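Local coordinates for alkylhydroperoxidase AhpD core: uncharacterized peroxidase-related protein (Ralstonia eutropha, PDB 2PRR) that is uncharacterised but probably acts as a peroxidase-related oxidoreductase of the AhpD-like carboxymuconolactone decarboxylase family, at residues D[83-88]-D[133-138]. Sequence-based numbering, arbitrary orientation.
Sequences AANQCL and KVCKAS
A polar, lysine-bridged contact ties the C-terminal end of helix 71-84 to the C-terminal part of helix 122-137, with K136 reaching across to A84 and N85. A lysine suits this gap because the two backbones stay well apart, the nearest CA atoms (A84 and C135) being 8.3 Å from each other. Its chain bends once, at chi2 (-68°), and then runs extended to deliver the ammonium group. There K136 NZ donates to N85 OD1 at 2.8 Å, tilted 29° out of the amide plane, and more weakly to A84 O, also at 2.8 Å. Carbonyls at a helix C-terminus lack a further turn to bond with, and the helix dipole would probably favour a positive charge here. The small methyl of A84 lets the lysine lie close, with A84 CB 3.5 Å from K136 CE, and A84 CB also meets C135 SG loosely, at 4.5 Å. Water 1 adds a second bridge, donating to N85 OD1 at 2.8 Å and to C135 O at 3.2 Å, so the buried amide oxygen accepts two bonds. Past N85 the chain turns through a Schellman motif, with Q86 at positive phi, and C87 then N-caps the next helix. Helix 156-179 packs against both segments: its N173 accepts a hydrogen bond from N85 ND2, fixing the amide's orientation, and its T166 touches C135, while R174 of a second subunit bonds to C135 O.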
loop_
_atom_site.group_PDB
_atom_site.type_symbol
_atom_site.label_atom_id
_atom_site.label_comp_id
_atom_site.label_asym_id
_atom_site.label_seq_id
_atom_site.Cartn_x
_atom_site.Cartn_y
_atom_site.Cartn_z
ATOM N N ALA D 83 -15.906 6.826 -4.825
ATOM C CA ALA D 83 -15.849 6.192 -3.541
ATOM C C ALA D 83 -14.376 5.819 -3.271
ATOM O O ALA D 83 -13.892 6.076 -2.178
ATOM C CB ALA D 83 -16.775 4.977 -3.485
ATOM N N ALA D 84 -13.671 5.270 -4.262
ATOM C CA ALA D 84 -12.191 4.913 -4.142
ATOM C C ALA D 84 -11.258 6.084 -3.855
ATOM O O ALA D 84 -10.205 5.915 -3.243
ATOM C CB ALA D 84 -11.743 4.299 -5.387
ATOM N N ASN D 85 -11.616 7.254 -4.380
ATOM C CA ASN D 85 -10.934 8.528 -4.168
ATOM C C ASN D 85 -11.461 9.260 -2.938
ATOM O O ASN D 85 -10.969 10.354 -2.603
ATOM C CB ASN D 85 -11.156 9.446 -5.394
ATOM C CG ASN D 85 -10.362 9.010 -6.588
ATOM O OD1 ASN D 85 -9.322 8.357 -6.451
ATOM N ND2 ASN D 85 -10.819 9.383 -7.772
ATOM N N GLN D 86 -12.475 8.680 -2.284
ATOM C CA GLN D 86 -13.101 9.281 -1.134
ATOM C C GLN D 86 -13.528 10.694 -1.410
ATOM O O GLN D 86 -13.238 11.594 -0.632
ATOM C CB GLN D 86 -12.180 9.237 0.080
ATOM C CG GLN D 86 -11.770 7.830 0.391
ATOM C CD GLN D 86 -11.105 7.728 1.698
ATOM O OE1 GLN D 86 -9.926 7.437 1.746
ATOM N NE2 GLN D 86 -11.843 8.007 2.784
ATOM N N CYS D 87 -14.222 10.873 -2.533
ATOM C CA CYS D 87 -14.749 12.166 -2.885
ATOM C C CYS D 87 -16.166 12.266 -2.362
ATOM O O CYS D 87 -17.105 11.649 -2.900
ATOM C CB CYS D 87 -14.747 12.391 -4.385
ATOM S SG CYS D 87 -15.450 14.010 -4.860
ATOM N N LEU D 88 -16.320 13.084 -1.331
ATOM C CA LEU D 88 -17.596 13.289 -0.706
ATOM C C LEU D 88 -18.638 13.912 -1.657
ATOM O O LEU D 88 -19.740 13.385 -1.765
ATOM C CB LEU D 88 -17.373 14.103 0.561
ATOM C CG LEU D 88 -18.551 14.606 1.393
ATOM C CD1 LEU D 88 -19.602 13.524 1.700
ATOM C CD2 LEU D 88 -17.961 15.198 2.677
ATOM N N LYS D 133 -9.602 -0.411 -12.222
ATOM C CA LYS D 133 -8.221 -0.576 -12.713
ATOM C C LYS D 133 -7.699 0.698 -13.406
ATOM O O LYS D 133 -6.540 1.103 -13.230
ATOM C CB LYS D 133 -8.118 -1.754 -13.685
ATOM C CG LYS D 133 -6.658 -2.135 -13.943
ATOM C CD LYS D 133 -6.473 -3.328 -14.852
ATOM C CE LYS D 133 -4.991 -3.838 -14.702
ATOM N NZ LYS D 133 -4.592 -4.933 -15.658
ATOM N N VAL D 134 -8.555 1.307 -14.225
ATOM C CA VAL D 134 -8.228 2.545 -14.872
ATOM C C VAL D 134 -8.034 3.602 -13.783
ATOM O O VAL D 134 -7.098 4.393 -13.826
ATOM C CB VAL D 134 -9.391 3.025 -15.793
ATOM C CG1 VAL D 134 -9.121 4.413 -16.313
ATOM C CG2 VAL D 134 -9.637 2.057 -16.933
ATOM N N CYS D 135 -8.958 3.614 -12.826
ATOM C CA CYS D 135 -8.943 4.562 -11.733
ATOM C C CYS D 135 -7.653 4.493 -10.932
ATOM O O CYS D 135 -7.027 5.502 -10.763
ATOM C CB CYS D 135 -10.136 4.324 -10.815
ATOM S SG CYS D 135 -10.293 5.497 -9.473
ATOM N N LYS D 136 -7.221 3.307 -10.508
ATOM C CA LYS D 136 -6.011 3.181 -9.652
ATOM C C LYS D 136 -4.749 2.528 -10.236
ATOM O O LYS D 136 -3.689 2.579 -9.607
ATOM C CB LYS D 136 -6.353 2.370 -8.402
ATOM C CG LYS D 136 -7.448 2.941 -7.517
ATOM C CD LYS D 136 -7.084 4.254 -6.805
ATOM C CE LYS D 136 -8.356 4.761 -6.047
ATOM N NZ LYS D 136 -8.253 6.071 -5.294
ATOM N N ALA D 137 -4.835 1.872 -11.379
ATOM C CA ALA D 137 -3.650 1.277 -11.975
ATOM C C ALA D 137 -3.771 1.200 -13.482
ATOM O O ALA D 137 -3.605 0.137 -14.083
ATOM C CB ALA D 137 -3.397 -0.096 -11.368
ATOM N N SER D 138 -4.058 2.353 -14.097
ATOM C CA SER D 138 -4.237 2.454 -15.548
ATOM C C SER D 138 -2.989 1.988 -16.301
ATOM O O SER D 138 -3.095 1.367 -17.357
ATOM C CB SER D 138 -4.599 3.877 -15.947
ATOM O OG SER D 138 -3.606 4.801 -15.553
HETATM O O HOH W 1 -7.465 7.577 -8.370
#